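Local coordinates for protein phthiocerol synthesis polyketide synthase type I PpsC (Mycobacterium tuberculosis, PDB 7AHB) that probably transfers acyl extender units onto the acyl carrier protein of a mycobacterial polyketide synthase that helps build phthiocerol lipids, at residues 275-280 and 304-309; 163-168 and 252-257; 191-196 and 217-222. All blocks are in the same frame, centred on the assembly; numbering follows the deposited sequence.

Contact 1. Residues 275-280 and 304-309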
# COMPACT_ATOMS: atom_id res chain seq x y z
N LEU A 275 -2.57 -15.17 -6.07
CA LEU A 275 -3.24 -13.88 -5.97
C LEU A 275 -4.58 -13.97 -5.24
O LEU A 275 -5.37 -13.01 -5.29
CB LEU A 275 -3.43 -13.25 -7.36
CG LEU A 275 -2.16 -13.17 -8.22
CD1 LEU A 275 -2.43 -12.49 -9.55
CD2 LEU A 275 -1.06 -12.45 -7.46
N GLY A 276 -4.84 -15.08 -4.55
CA GLY A 276 -6.11 -15.26 -3.87
C GLY A 276 -7.32 -15.27 -4.77
O GLY A 276 -8.41 -14.86 -4.33
N ILE A 277 -7.19 -15.76 -6.00
CA ILE A 277 -8.31 -15.71 -6.93
C ILE A 277 -8.49 -17.04 -7.64
O ILE A 277 -9.02 -17.10 -8.76
CB ILE A 277 -8.14 -14.59 -7.97
CG1 ILE A 277 -6.86 -14.84 -8.76
CG2 ILE A 277 -8.12 -13.22 -7.31
CD1 ILE A 277 -6.58 -13.79 -9.83
N SER A 278 -8.06 -18.13 -7.00
CA SER A 278 -8.22 -19.44 -7.60
C SER A 278 -9.69 -19.85 -7.60
O SER A 278 -10.48 -19.42 -6.75
CB SER A 278 -7.40 -20.48 -6.83
OG SER A 278 -6.00 -20.28 -7.05
N LEU A 279 -10.05 -20.68 -8.56
CA LEU A 279 -11.38 -21.29 -8.58
C LEU A 279 -11.65 -21.98 -7.26
O LEU A 279 -10.73 -22.49 -6.60
CB LEU A 279 -11.46 -22.29 -9.73
CG LEU A 279 -11.51 -21.71 -11.14
CD1 LEU A 279 -11.39 -22.83 -12.19
CD2 LEU A 279 -12.80 -20.95 -11.40
N GLY A 280 -12.92 -22.00 -6.87
CA GLY A 280 -13.32 -22.60 -5.61
C GLY A 280 -13.60 -21.58 -4.52
O GLY A 280 -14.25 -20.56 -4.77
N ILE A 304 -0.58 -6.71 -10.58
CA ILE A 304 -0.80 -5.67 -11.58
C ILE A 304 -0.97 -6.29 -12.96
O ILE A 304 -1.87 -5.91 -13.72
CB ILE A 304 0.36 -4.65 -11.55
CG1 ILE A 304 0.33 -3.83 -10.24
CG2 ILE A 304 0.29 -3.74 -12.77
CD1 ILE A 304 -0.89 -2.95 -10.10
N ALA A 305 -0.10 -7.23 -13.31
CA ALA A 305 -0.21 -7.91 -14.60
C ALA A 305 -1.59 -8.52 -14.78
O ALA A 305 -2.24 -8.35 -15.82
CB ALA A 305 0.89 -8.98 -14.72
N HIS A 306 -2.06 -9.23 -13.77
CA HIS A 306 -3.39 -9.83 -13.84
C HIS A 306 -4.45 -8.77 -14.09
O HIS A 306 -5.33 -8.94 -14.93
CB HIS A 306 -3.70 -10.59 -12.53
CG HIS A 306 -4.81 -11.59 -12.66
ND1 HIS A 306 -6.15 -11.23 -12.66
CD2 HIS A 306 -4.78 -12.94 -12.80
CE1 HIS A 306 -6.89 -12.31 -12.82
NE2 HIS A 306 -6.09 -13.36 -12.91
N ALA A 307 -4.34 -7.64 -13.38
CA ALA A 307 -5.35 -6.60 -13.41
C ALA A 307 -5.35 -5.84 -14.72
O ALA A 307 -6.40 -5.35 -15.16
CB ALA A 307 -5.12 -5.61 -12.25
N GLY A 308 -4.19 -5.70 -15.36
CA GLY A 308 -4.14 -4.97 -16.61
C GLY A 308 -4.68 -5.74 -17.81
O GLY A 308 -4.80 -5.18 -18.90
N ALA A 309 -5.02 -7.01 -17.63
CA ALA A 309 -5.64 -7.75 -18.73
C ALA A 309 -6.89 -7.02 -19.22
O ALA A 309 -7.07 -6.83 -20.43
CB ALA A 309 -5.98 -9.17 -18.28
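The delta methyl of I277 lies over one face of the H306 imidazole, in a CH-pi contact that is the closer of the two touches making up this small interface. Its CD1 stands 3.4 Å from the centroid of the H306 ring, 23° off the normal, and is displaced toward NE2, with I277 CD1 only 3.1 Å from H306 NE2. This is the tight point. In I277, a chi1 of 60° tucks CG1 between the two backbone branches, and the fully extended second torsion carries CD1 onward to the ring. L275 comes in at a slant on the buried, inner side, in looser touch: its CD1 rests 3.8 Å from H306 CB, near the root of the imidazole, and its side chain also packs on R299. Outward, the packing gives way to solvent. H306 is exposed on helix 300-308, and a thiocyanate ion, probably from the crystallisation liquor, lies about 3 Å from its side chain. The loop owes its shape to other bonds: L275 pairs with S269 through the backbone, and D274 accepts bonds from G276 N and S278 OG, one to each carboxylate oxygen. Across the interface the chemistry is carbon against ring, so the touch itself rests on dispersion and CH-pi attraction, and the exposed imidazole can still have a small anion as neighbour, as the nearby thiocyanate indicates.

Contact 2. Residues 163-168 and 252-257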
# COMPACT_ATOMS: atom_id res chain seq x y z
N ARG A 163 -1.09 -5.31 14.38
CA ARG A 163 0.13 -5.63 13.65
C ARG A 163 1.22 -4.62 13.96
O ARG A 163 2.36 -4.99 14.23
CB ARG A 163 -0.12 -5.69 12.15
CG ARG A 163 1.15 -6.01 11.33
CD ARG A 163 0.90 -5.74 9.84
NE ARG A 163 0.47 -4.35 9.64
CZ ARG A 163 -0.48 -3.97 8.78
NH1 ARG A 163 -1.09 -4.86 7.98
NH2 ARG A 163 -0.77 -2.69 8.70
N SER A 164 0.88 -3.32 13.90
CA SER A 164 1.89 -2.29 14.11
C SER A 164 2.43 -2.29 15.53
O SER A 164 3.62 -2.01 15.74
CB SER A 164 1.33 -0.91 13.75
OG SER A 164 0.32 -0.49 14.62
N ARG A 165 1.59 -2.61 16.52
CA ARG A 165 2.10 -2.71 17.88
C ARG A 165 3.05 -3.89 18.03
O ARG A 165 4.04 -3.81 18.79
CB ARG A 165 0.95 -2.85 18.87
CG ARG A 165 1.42 -2.84 20.31
CD ARG A 165 0.80 -3.98 21.12
NE ARG A 165 -0.66 -3.95 21.08
CZ ARG A 165 -1.43 -4.89 20.56
NH1 ARG A 165 -0.89 -5.98 20.01
NH2 ARG A 165 -2.76 -4.74 20.57
N LEU A 166 2.75 -5.00 17.36
CA LEU A 166 3.63 -6.16 17.38
C LEU A 166 4.97 -5.88 16.69
O LEU A 166 5.99 -6.43 17.10
CB LEU A 166 2.95 -7.36 16.71
CG LEU A 166 1.68 -7.85 17.44
CD1 LEU A 166 1.05 -9.01 16.72
CD2 LEU A 166 2.04 -8.26 18.87
N MET A 167 4.98 -5.07 15.65
CA MET A 167 6.21 -4.76 14.94
C MET A 167 7.01 -3.65 15.59
O MET A 167 8.22 -3.61 15.39
CB MET A 167 5.86 -4.38 13.49
CG MET A 167 5.28 -5.55 12.68
SD MET A 167 4.65 -5.07 11.05
CE MET A 167 6.17 -4.56 10.27
N ALA A 168 6.37 -2.79 16.37
CA ALA A 168 7.08 -1.64 16.93
C ALA A 168 8.33 -2.01 17.71
O ALA A 168 9.35 -1.32 17.55
CB ALA A 168 6.12 -0.85 17.81
N ARG A 252 -2.48 -14.08 15.36
CA ARG A 252 -3.63 -14.98 15.34
C ARG A 252 -4.39 -14.94 16.66
O ARG A 252 -5.62 -15.03 16.66
CB ARG A 252 -3.17 -16.39 14.99
CG ARG A 252 -2.76 -16.47 13.53
CD ARG A 252 -1.91 -17.65 13.15
NE ARG A 252 -1.53 -17.48 11.73
CZ ARG A 252 -0.41 -17.93 11.16
NH1 ARG A 252 0.50 -18.59 11.90
NH2 ARG A 252 -0.18 -17.70 9.87
N SER A 253 -3.69 -14.71 17.77
CA SER A 253 -4.36 -14.60 19.06
C SER A 253 -5.12 -13.29 19.18
O SER A 253 -6.32 -13.28 19.51
CB SER A 253 -3.33 -14.73 20.19
OG SER A 253 -3.94 -14.69 21.45
N GLU A 254 -4.45 -12.17 18.92
CA GLU A 254 -5.08 -10.88 19.17
C GLU A 254 -6.21 -10.60 18.19
O GLU A 254 -7.16 -9.87 18.53
CB GLU A 254 -4.03 -9.77 19.07
CG GLU A 254 -2.89 -9.93 20.03
CD GLU A 254 -2.92 -8.92 21.11
OE1 GLU A 254 -3.82 -9.01 21.99
OE2 GLU A 254 -2.03 -8.02 21.11
N LEU A 255 -6.13 -11.13 16.98
CA LEU A 255 -7.17 -10.94 15.98
C LEU A 255 -8.10 -12.15 15.89
O LEU A 255 -8.83 -12.30 14.91
CB LEU A 255 -6.54 -10.65 14.61
CG LEU A 255 -5.70 -9.39 14.57
CD1 LEU A 255 -4.85 -9.30 13.31
CD2 LEU A 255 -6.59 -8.17 14.68
N ALA A 256 -8.09 -13.01 16.91
CA ALA A 256 -8.90 -14.22 16.89
C ALA A 256 -10.37 -13.90 16.62
O ALA A 256 -11.05 -14.65 15.92
CB ALA A 256 -8.77 -14.97 18.22
N ASP A 257 -10.86 -12.79 17.16
CA ASP A 257 -12.26 -12.43 17.07
C ASP A 257 -12.60 -11.68 15.80
O ASP A 257 -13.77 -11.35 15.59
CB ASP A 257 -12.66 -11.57 18.27
CG ASP A 257 -12.61 -12.34 19.57
OD1 ASP A 257 -12.73 -13.59 19.54
OD2 ASP A 257 -12.45 -11.70 20.62
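R165 and E254 form a salt bridge between two helices, with R165 NH1 2.6 Å from E254 OE2. The pairing is one-sided: E254 OE2 comes in at a slant to the guanidinium plane, nearest NH1 and 3.4 Å from R165 NH2, and the planes of guanidinium and carboxylate are turned 43° apart, so the two groups do not meet as a flat, two-pronged pair. The side chains cross at about a right angle. R165 leaves its helix with CG anti to the backbone N (chi1 -175°) and then bends twice, bringing the guanidinium alongside its neighbour L166, whose CD2 sits in the guanidinium plane at its edge. E254 bends once, at its second torsion, to present OE2. In the next shell, R158, two turns before R165 on helix 153-167, donates from NH2 to E254 O, so one helix grips both the side chain and the backbone of E254. R165 also packs on E107 of helix 106-126. Beside the ion pair, L166 packs on A250 and M251; R163 leads away from 252-257, its NH2 bonding Q110 OE1. This is apolar helix-helix packing beside a surface ion pair, in the helical layer of the alpha/beta-hydrolase-like subdomain of acyltransferases.

Contact 3. Residues 191-196 and 217-222; sequences ADYPEV and DELIDK
Y193 and L219, whose CA atoms are 9.4 Å apart, mark the closest backbone approach between a type I turn, running from Y193 to V196 and closed by V196 N to Y193 O at 3.0 Å, and helix 213-225. The tyrosine does most of the work, since its ring meets one neighbour by a face and another by its edge. Over the face lies L219, which slides past the tyrosine in the reverse sense. Its CD2 sits 3.7 Å from the centroid of the Y193 ring and 19° off the normal, a CH-pi contact shifted from the ring centre toward CE1 and CZ, where L219 CD2 comes 3.5 Å from Y193 CE1. The other branch of the leucine serves a different partner. L219 CD1 and V196 CG1 meet tip to tip at 3.7 Å, so the two methyls of one side chain are shared between the two ends of the turn.

At the phenol end, Y193 OH donates to E218 OE2 over 2.6 Å. The glutamate's CG is anti to its backbone N (chi1 164°), and the extended chain beyond reaches out to the edge of the ring. Ring and carboxylate are nearly perpendicular, and the hydroxyl approaches OE2 from above the carboxylate plane, 39° out of it. Further in, L219 and V196 both rest on I190 and on I209 of strand 207-211; elsewhere in the turn, E195 O accepts a bond from N241 ND2. Thus the loop between helix 183-189 and strand 197-201 is seated against the second helix of a ferredoxin-like beta-alpha-beta-beta-alpha-beta unit. Chemically, the contact grades from a buried hydrocarbon side to a polar, more exposed one: packing on L219 holds the ring's face, and the short bond from a phenol to a probably charged carboxylate tethers the phenol end.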
# COMPACT_ATOMS: atom_id res chain seq x y z
N ALA A 191 21.44 -15.53 -2.33
CA ALA A 191 21.52 -16.96 -2.05
C ALA A 191 22.34 -17.25 -0.79
O ALA A 191 21.98 -18.12 0.00
CB ALA A 191 22.10 -17.69 -3.25
N ASP A 192 23.45 -16.55 -0.60
CA ASP A 192 24.31 -16.77 0.55
C ASP A 192 23.95 -15.88 1.74
O ASP A 192 24.78 -15.72 2.63
CB ASP A 192 25.78 -16.53 0.17
CG ASP A 192 26.75 -17.09 1.20
OD1 ASP A 192 26.57 -18.25 1.62
OD2 ASP A 192 27.71 -16.37 1.58
N TYR A 193 22.74 -15.33 1.77
CA TYR A 193 22.28 -14.42 2.83
C TYR A 193 21.00 -15.00 3.43
O TYR A 193 19.89 -14.54 3.12
CB TYR A 193 22.03 -13.01 2.29
CG TYR A 193 23.31 -12.31 1.89
CD1 TYR A 193 23.88 -12.53 0.65
CD2 TYR A 193 23.94 -11.41 2.75
CE1 TYR A 193 25.06 -11.89 0.29
CE2 TYR A 193 25.13 -10.78 2.39
CZ TYR A 193 25.67 -11.02 1.15
OH TYR A 193 26.85 -10.40 0.77
N PRO A 194 21.12 -16.01 4.29
CA PRO A 194 19.92 -16.67 4.83
C PRO A 194 18.99 -15.75 5.60
O PRO A 194 17.80 -16.06 5.70
CB PRO A 194 20.50 -17.76 5.74
CG PRO A 194 21.89 -17.31 6.04
CD PRO A 194 22.36 -16.61 4.80
N GLU A 195 19.47 -14.64 6.15
CA GLU A 195 18.64 -13.71 6.91
C GLU A 195 17.94 -12.69 6.03
O GLU A 195 17.05 -11.99 6.51
CB GLU A 195 19.50 -12.98 7.96
CG GLU A 195 20.12 -13.93 8.98
CD GLU A 195 21.01 -13.23 9.98
OE1 GLU A 195 20.68 -12.12 10.40
OE2 GLU A 195 22.06 -13.80 10.34
N VAL A 196 18.29 -12.60 4.75
CA VAL A 196 17.69 -11.65 3.82
C VAL A 196 16.73 -12.39 2.93
O VAL A 196 17.04 -13.50 2.46
CB VAL A 196 18.77 -10.94 2.98
CG1 VAL A 196 18.14 -10.04 1.94
CG2 VAL A 196 19.71 -10.14 3.92
N ASP A 217 22.41 -3.00 3.76
CA ASP A 217 23.40 -2.04 3.31
C ASP A 217 24.51 -2.73 2.53
O ASP A 217 25.00 -2.19 1.53
CB ASP A 217 23.99 -1.29 4.50
CG ASP A 217 23.04 -0.25 5.07
OD1 ASP A 217 21.97 -0.04 4.46
OD2 ASP A 217 23.35 0.33 6.12
N GLU A 218 24.95 -3.90 2.99
CA GLU A 218 25.98 -4.64 2.25
C GLU A 218 25.49 -5.01 0.85
O GLU A 218 26.25 -4.96 -0.12
CB GLU A 218 26.38 -5.88 3.05
CG GLU A 218 27.13 -6.92 2.29
CD GLU A 218 27.64 -8.04 3.18
OE1 GLU A 218 27.60 -7.85 4.41
OE2 GLU A 218 28.12 -9.08 2.65
N LEU A 219 24.22 -5.39 0.73
CA LEU A 219 23.70 -5.80 -0.56
C LEU A 219 23.44 -4.60 -1.46
O LEU A 219 23.61 -4.71 -2.68
CB LEU A 219 22.42 -6.62 -0.35
CG LEU A 219 22.69 -7.96 0.33
CD1 LEU A 219 21.42 -8.65 0.77
CD2 LEU A 219 23.47 -8.88 -0.64
N ILE A 220 23.02 -3.47 -0.89
CA ILE A 220 22.90 -2.25 -1.69
C ILE A 220 24.25 -1.88 -2.30
O ILE A 220 24.35 -1.47 -3.46
CB ILE A 220 22.35 -1.09 -0.83
CG1 ILE A 220 20.90 -1.35 -0.44
CG2 ILE A 220 22.49 0.22 -1.57
CD1 ILE A 220 20.34 -0.27 0.51
N ASP A 221 25.31 -1.99 -1.50
CA ASP A 221 26.62 -1.65 -2.03
C ASP A 221 27.03 -2.60 -3.15
O ASP A 221 27.51 -2.17 -4.19
CB ASP A 221 27.67 -1.65 -0.92
CG ASP A 221 29.01 -1.14 -1.41
OD1 ASP A 221 29.11 0.07 -1.71
OD2 ASP A 221 29.93 -1.96 -1.54
N LYS A 222 26.81 -3.91 -2.95
CA LYS A 222 27.20 -4.87 -3.98
C LYS A 222 26.48 -4.59 -5.30
O LYS A 222 27.10 -4.60 -6.37
CB LYS A 222 26.93 -6.29 -3.50
CG LYS A 222 27.44 -7.36 -4.47
CD LYS A 222 27.44 -8.75 -3.83
CE LYS A 222 28.80 -9.14 -3.30
NZ LYS A 222 29.69 -9.66 -4.37

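In the fold
The three contacts sit apart in one acyltransferase domain, their centres 28 to 31 Å from one another. Contact 3 is nested within the chain loop closed by contact 2, as expected if the small ferredoxin-like subdomain is an insertion in the larger one; their nearest atoms are about 14 Å apart. Contacts 1 and 2 both belong to the larger subdomain, about 15 Å apart at their nearest atoms. Helix segment 163-168 borders the probable nucleophile elbow, a GxSxG motif beginning at the end of strand 133-136, R163 and M167 touching M139, while I304 and A307 of contact 1 touch I135 on that strand. Beyond contact 2, D257 O bonds T259, a sodium ligand.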